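Two-domain protein containing predicted PHP-like metal-dependent phosphoesterase (Bacteroides vulgatus ATCC 8482, PDB 3E38) binds a cluster of three zinc ions in a predicted PHP-like phosphoesterase domain and is probably a metal-dependent hydrolase, perhaps acting on nucleic acid. Local coordinates at residues 268-282 against 299-313. Numbering follows the deposited sequence.
Sequences QGVTLSITNVTDLVL and MTLKPHTRYTVRIGF
Strands 269-276 and 306-313 pair antiparallel, from Gly269 opposite Gly312 to Thr275 opposite Arg306, and a second short ladder joins Leu282 to Leu301. Between the ladders both segments pass from one sheet to the other, and Asn276 bonds across this passage. With chi1 at -169°, CG stands anti to the backbone N and the amide is carried toward 299-313. There ND2 donates to Leu301 O at 2.7 Å and, within its own segment, to Leu280 O at 2.6 Å. Leu301 O also accepts from Leu282 N, on the other face of its carbonyl plane. Asn276 OD1 accepts hydrogen bonds from Thr278 N, which makes an Asx turn, and from Thr278 OG1. With an alanine here the amide is gone, and the 277-280 loop and its tie to Leu301 would probably be held less firmly. Farther out, His304 NE2 donates a hydrogen bond to Asp279 OD1 at 2.6 Å, in the ring plane but tilted from that of the carboxylate. Thr278 O sits 3.0 Å above the ring centre. Asp279 OD2 accepts from Gln9 N. At the far end, Gly269 CA lies over the face of Phe313, 3.7 Å from its centroid, a CH-pi contact. Arg310 NH1 donates to Thr271 OG1 at 3.2 Å, and NH2 is hydrogen-bonded to Asn266 OD1. Ile274 CG2 packs on Leu301 CD2 at 3.6 Å, bringing the two sheets together, consistent with an Ig-like beta sandwich.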
loop_
_atom_site.group_PDB
_atom_site.type_symbol
_atom_site.label_atom_id
_atom_site.label_comp_id
_atom_site.label_asym_id
_atom_site.label_seq_id
_atom_site.Cartn_x
_atom_site.Cartn_y
_atom_site.Cartn_z
ATOM N N GLN B 268 9.173 -38.564 19.555
ATOM C CA GLN B 268 10.080 -37.772 18.696
ATOM C C GLN B 268 10.076 -36.265 18.976
ATOM O O GLN B 268 11.001 -35.553 18.574
ATOM C CB GLN B 268 9.772 -38.026 17.218
ATOM C CG GLN B 268 10.320 -39.368 16.713
ATOM C CD GLN B 268 9.632 -40.594 17.318
ATOM O OE1 GLN B 268 10.279 -41.438 17.952
ATOM N NE2 GLN B 268 8.316 -40.692 17.133
ATOM N N GLY B 269 9.047 -35.794 19.678
ATOM C CA GLY B 269 8.904 -34.362 19.998
ATOM C C GLY B 269 7.486 -33.864 20.179
ATOM O O GLY B 269 6.537 -34.637 20.266
ATOM N N VAL B 270 7.358 -32.545 20.218
ATOM C CA VAL B 270 6.068 -31.884 20.459
ATOM C C VAL B 270 5.754 -30.903 19.357
ATOM O O VAL B 270 6.635 -30.219 18.836
ATOM C CB VAL B 270 6.054 -31.145 21.846
ATOM C CG1 VAL B 270 4.763 -30.335 22.078
ATOM C CG2 VAL B 270 6.261 -32.129 22.977
ATOM N N THR B 271 4.486 -30.858 18.994
ATOM C CA THR B 271 4.023 -29.911 17.976
ATOM C C THR B 271 3.151 -28.866 18.633
ATOM O O THR B 271 2.176 -29.197 19.301
ATOM C CB THR B 271 3.273 -30.610 16.854
ATOM O OG1 THR B 271 4.209 -31.403 16.128
ATOM C CG2 THR B 271 2.643 -29.598 15.906
ATOM N N LEU B 272 3.558 -27.612 18.476
ATOM C CA LEU B 272 2.822 -26.464 19.008
ATOM C C LEU B 272 2.173 -25.643 17.913
ATOM O O LEU B 272 2.507 -25.733 16.740
ATOM C CB LEU B 272 3.762 -25.529 19.797
ATOM C CG LEU B 272 4.542 -26.072 21.003
ATOM C CD1 LEU B 272 5.530 -25.023 21.520
ATOM C CD2 LEU B 272 3.581 -26.508 22.090
ATOM N N SER B 273 1.188 -24.863 18.307
ATOM C CA SER B 273 0.641 -23.860 17.392
ATOM C C SER B 273 0.695 -22.560 18.151
ATOM O O SER B 273 -0.016 -22.399 19.144
ATOM C CB SER B 273 -0.796 -24.144 16.928
ATOM O OG SER B 273 -1.742 -23.822 17.949
ATOM N N ILE B 274 1.551 -21.653 17.694
ATOM C CA ILE B 274 1.695 -20.331 18.311
ATOM C C ILE B 274 1.097 -19.236 17.435
ATOM O O ILE B 274 1.418 -19.087 16.279
ATOM C CB ILE B 274 3.151 -20.032 18.565
ATOM C CG1 ILE B 274 3.768 -21.215 19.303
ATOM C CG2 ILE B 274 3.299 -18.743 19.347
ATOM C CD1 ILE B 274 5.214 -21.046 19.587
ATOM N N THR B 275 0.174 -18.499 18.003
ATOM C CA THR B 275 -0.473 -17.423 17.286
ATOM C C THR B 275 -0.240 -16.089 17.934
ATOM O O THR B 275 -0.411 -15.930 19.140
ATOM C CB THR B 275 -1.984 -17.644 17.240
ATOM O OG1 THR B 275 -2.237 -18.955 16.736
ATOM C CG2 THR B 275 -2.683 -16.604 16.365
ATOM N N ASN B 276 0.176 -15.159 17.080
ATOM C CA ASN B 276 0.371 -13.761 17.395
ATOM C C ASN B 276 -1.002 -13.147 17.231
ATOM O O ASN B 276 -1.565 -13.076 16.113
ATOM C CB ASN B 276 1.385 -13.114 16.447
ATOM C CG ASN B 276 1.833 -11.729 16.888
ATOM O OD1 ASN B 276 1.274 -11.145 17.802
ATOM N ND2 ASN B 276 2.849 -11.184 16.203
ATOM N N VAL B 277 -1.570 -12.739 18.354
ATOM C CA VAL B 277 -2.928 -12.206 18.371
ATOM C C VAL B 277 -2.889 -10.670 18.406
ATOM O O VAL B 277 -3.880 -10.000 18.705
ATOM C CB VAL B 277 -3.737 -12.812 19.582
ATOM C CG1 VAL B 277 -3.791 -14.339 19.495
ATOM C CG2 VAL B 277 -3.139 -12.407 20.885
ATOM N N THR B 278 -1.724 -10.129 18.077
ATOM C CA THR B 278 -1.522 -8.666 18.097
ATOM C C THR B 278 -1.172 -8.071 16.752
ATOM O O THR B 278 -1.113 -8.743 15.736
ATOM C CB THR B 278 -0.431 -8.245 19.086
ATOM O OG1 THR B 278 0.856 -8.545 18.550
ATOM C CG2 THR B 278 -0.583 -9.002 20.420
ATOM N N ASP B 279 -1.024 -6.758 16.785
ATOM C CA ASP B 279 -0.635 -5.931 15.639
ATOM C C ASP B 279 0.891 -5.788 15.630
ATOM O O ASP B 279 1.490 -5.158 14.749
ATOM C CB ASP B 279 -1.250 -4.518 15.707
ATOM C CG ASP B 279 -2.675 -4.447 15.241
ATOM O OD1 ASP B 279 -3.145 -5.411 14.602
ATOM O OD2 ASP B 279 -3.309 -3.393 15.495
ATOM N N LEU B 280 1.507 -6.405 16.625
ATOM C CA LEU B 280 2.936 -6.335 16.815
ATOM C C LEU B 280 3.656 -7.558 16.315
ATOM O O LEU B 280 3.362 -8.683 16.711
ATOM C CB LEU B 280 3.292 -6.223 18.309
ATOM C CG LEU B 280 2.642 -5.228 19.277
ATOM C CD1 LEU B 280 3.482 -5.139 20.599
ATOM C CD2 LEU B 280 2.529 -3.918 18.655
ATOM N N VAL B 281 4.666 -7.310 15.509
ATOM C CA VAL B 281 5.504 -8.362 15.025
ATOM C C VAL B 281 6.384 -8.735 16.195
ATOM O O VAL B 281 6.763 -7.892 17.000
ATOM C CB VAL B 281 6.405 -7.961 13.870
ATOM C CG1 VAL B 281 7.510 -7.044 14.392
ATOM C CG2 VAL B 281 7.001 -9.235 13.228
ATOM N N LEU B 282 6.662 -10.020 16.280
ATOM C CA LEU B 282 7.431 -10.592 17.381
ATOM C C LEU B 282 8.594 -11.354 16.810
ATOM O O LEU B 282 8.443 -12.124 15.892
ATOM C CB LEU B 282 6.535 -11.504 18.241
ATOM C CG LEU B 282 5.262 -10.833 18.782
ATOM C CD1 LEU B 282 4.161 -11.846 19.162
ATOM C CD2 LEU B 282 5.618 -9.883 19.972
HETATM N N MSE B 299 12.940 -16.843 14.496
HETATM C CA MSE B 299 11.552 -16.933 14.117
HETATM C C MSE B 299 10.847 -15.620 14.287
HETATM O O MSE B 299 11.001 -14.933 15.284
HETATM C CB MSE B 299 10.920 -17.989 14.999
HETATM C CG MSE B 299 9.521 -18.305 14.648
HETATM SE SE MSE B 299 8.782 -19.859 15.602
HETATM C CE MSE B 299 7.121 -19.768 14.498
ATOM N N THR B 300 10.089 -15.262 13.263
ATOM C CA THR B 300 9.311 -14.031 13.283
ATOM C C THR B 300 7.854 -14.336 13.224
ATOM O O THR B 300 7.360 -14.919 12.243
ATOM C CB THR B 300 9.567 -13.129 12.085
ATOM O OG1 THR B 300 10.898 -12.624 12.170
ATOM C CG2 THR B 300 8.546 -11.946 12.087
ATOM N N LEU B 301 7.173 -13.936 14.295
ATOM C CA LEU B 301 5.731 -14.112 14.388
ATOM C C LEU B 301 5.057 -12.820 13.996
ATOM O O LEU B 301 4.973 -11.880 14.761
ATOM C CB LEU B 301 5.287 -14.523 15.788
ATOM C CG LEU B 301 5.662 -15.877 16.332
ATOM C CD1 LEU B 301 7.159 -15.949 16.515
ATOM C CD2 LEU B 301 4.933 -16.015 17.650
ATOM N N LYS B 302 4.596 -12.809 12.759
ATOM C CA LYS B 302 3.885 -11.684 12.206
ATOM C C LYS B 302 2.532 -11.492 12.877
ATOM O O LYS B 302 1.981 -12.417 13.483
ATOM C CB LYS B 302 3.703 -11.856 10.679
ATOM C CG LYS B 302 4.995 -11.599 9.892
ATOM C CD LYS B 302 4.941 -12.207 8.522
ATOM C CE LYS B 302 6.218 -11.999 7.699
ATOM N NZ LYS B 302 6.251 -10.757 6.877
ATOM N N PRO B 303 1.977 -10.267 12.751
ATOM C CA PRO B 303 0.685 -9.973 13.353
ATOM C C PRO B 303 -0.404 -10.849 12.825
ATOM O O PRO B 303 -0.485 -11.125 11.628
ATOM C CB PRO B 303 0.435 -8.518 12.956
ATOM C CG PRO B 303 1.841 -7.928 12.783
ATOM C CD PRO B 303 2.660 -9.054 12.246
ATOM N N HIS B 304 -1.212 -11.282 13.779
ATOM C CA HIS B 304 -2.439 -12.046 13.549
ATOM C C HIS B 304 -2.219 -13.274 12.697
ATOM O O HIS B 304 -3.018 -13.603 11.853
ATOM C CB HIS B 304 -3.495 -11.124 12.944
ATOM C CG HIS B 304 -3.750 -9.903 13.775
ATOM N ND1 HIS B 304 -4.361 -9.961 15.008
ATOM C CD2 HIS B 304 -3.413 -8.605 13.580
ATOM C CE1 HIS B 304 -4.392 -8.748 15.537
ATOM N NE2 HIS B 304 -3.814 -7.909 14.692
ATOM N N THR B 305 -1.095 -13.924 12.941
ATOM C CA THR B 305 -0.698 -15.124 12.208
ATOM C C THR B 305 -0.408 -16.283 13.119
ATOM O O THR B 305 0.264 -16.130 14.107
ATOM C CB THR B 305 0.565 -14.820 11.383
ATOM O OG1 THR B 305 0.289 -13.695 10.539
ATOM C CG2 THR B 305 0.993 -16.026 10.534
ATOM N N ARG B 306 -0.923 -17.449 12.739
ATOM C CA ARG B 306 -0.735 -18.703 13.487
ATOM C C ARG B 306 0.357 -19.541 12.882
ATOM O O ARG B 306 0.396 -19.764 11.694
ATOM C CB ARG B 306 -2.015 -19.532 13.489
ATOM C CG ARG B 306 -1.920 -20.847 14.295
ATOM C CD ARG B 306 -3.164 -21.693 14.146
ATOM N NE ARG B 306 -3.288 -22.214 12.781
ATOM C CZ ARG B 306 -4.079 -21.709 11.831
ATOM N NH1 ARG B 306 -4.853 -20.667 12.115
ATOM N NH2 ARG B 306 -4.101 -22.251 10.602
ATOM N N TYR B 307 1.270 -19.983 13.726
ATOM C CA TYR B 307 2.370 -20.837 13.281
ATOM C C TYR B 307 2.353 -22.201 13.931
ATOM O O TYR B 307 1.970 -22.344 15.096
ATOM C CB TYR B 307 3.697 -20.190 13.631
ATOM C CG TYR B 307 3.904 -18.870 12.971
ATOM C CD1 TYR B 307 3.383 -17.707 13.529
ATOM C CD2 TYR B 307 4.611 -18.781 11.788
ATOM C CE1 TYR B 307 3.558 -16.489 12.916
ATOM C CE2 TYR B 307 4.791 -17.557 11.155
ATOM C CZ TYR B 307 4.262 -16.417 11.725
ATOM O OH TYR B 307 4.450 -15.205 11.117
ATOM N N THR B 308 2.770 -23.197 13.149
ATOM C CA THR B 308 2.965 -24.564 13.642
ATOM C C THR B 308 4.439 -24.740 13.930
ATOM O O THR B 308 5.296 -24.609 13.071
ATOM C CB THR B 308 2.531 -25.599 12.643
ATOM O OG1 THR B 308 1.242 -25.249 12.143
ATOM C CG2 THR B 308 2.490 -26.991 13.292
ATOM N N VAL B 309 4.733 -25.034 15.168
ATOM C CA VAL B 309 6.105 -25.139 15.615
ATOM C C VAL B 309 6.372 -26.513 16.210
ATOM O O VAL B 309 5.741 -26.936 17.179
ATOM C CB VAL B 309 6.379 -24.023 16.642
ATOM C CG1 VAL B 309 7.797 -24.075 17.170
ATOM C CG2 VAL B 309 6.090 -22.685 16.000
ATOM N N ARG B 310 7.302 -27.213 15.584
ATOM C CA ARG B 310 7.690 -28.532 16.042
ATOM C C ARG B 310 8.962 -28.433 16.845
ATOM O O ARG B 310 9.928 -27.781 16.454
ATOM C CB ARG B 310 7.881 -29.481 14.854
ATOM C CG ARG B 310 8.390 -30.903 15.220
ATOM C CD ARG B 310 7.317 -31.840 15.805
ATOM N NE ARG B 310 7.865 -33.166 16.117
ATOM C CZ ARG B 310 7.167 -34.161 16.664
ATOM N NH1 ARG B 310 5.882 -34.003 16.961
ATOM N NH2 ARG B 310 7.756 -35.318 16.924
ATOM N N ILE B 311 8.927 -29.065 17.997
ATOM C CA ILE B 311 10.092 -29.161 18.868
ATOM C C ILE B 311 10.475 -30.633 18.962
ATOM O O ILE B 311 9.712 -31.460 19.456
ATOM C CB ILE B 311 9.846 -28.613 20.295
ATOM C CG1 ILE B 311 9.506 -27.118 20.277
ATOM C CG2 ILE B 311 11.100 -28.855 21.161
ATOM C CD1 ILE B 311 8.217 -26.768 19.611
ATOM N N GLY B 312 11.649 -30.958 18.451
ATOM C CA GLY B 312 12.130 -32.316 18.477
ATOM C C GLY B 312 12.880 -32.698 19.744
ATOM O O GLY B 312 13.562 -31.871 20.368
ATOM N N PHE B 313 12.724 -33.980 20.092
ATOM C CA PHE B 313 13.409 -34.629 21.230
ATOM C C PHE B 313 14.435 -35.614 20.719
ATOM O O PHE B 313 14.064 -36.678 20.266
ATOM C CB PHE B 313 12.449 -35.421 22.131
ATOM C CG PHE B 313 11.360 -34.601 22.746
ATOM C CD1 PHE B 313 11.539 -33.242 22.981
ATOM C CD2 PHE B 313 10.180 -35.203 23.177
ATOM C CE1 PHE B 313 10.542 -32.493 23.561
ATOM C CE2 PHE B 313 9.173 -34.446 23.781
ATOM C CZ PHE B 313 9.360 -33.106 23.972
#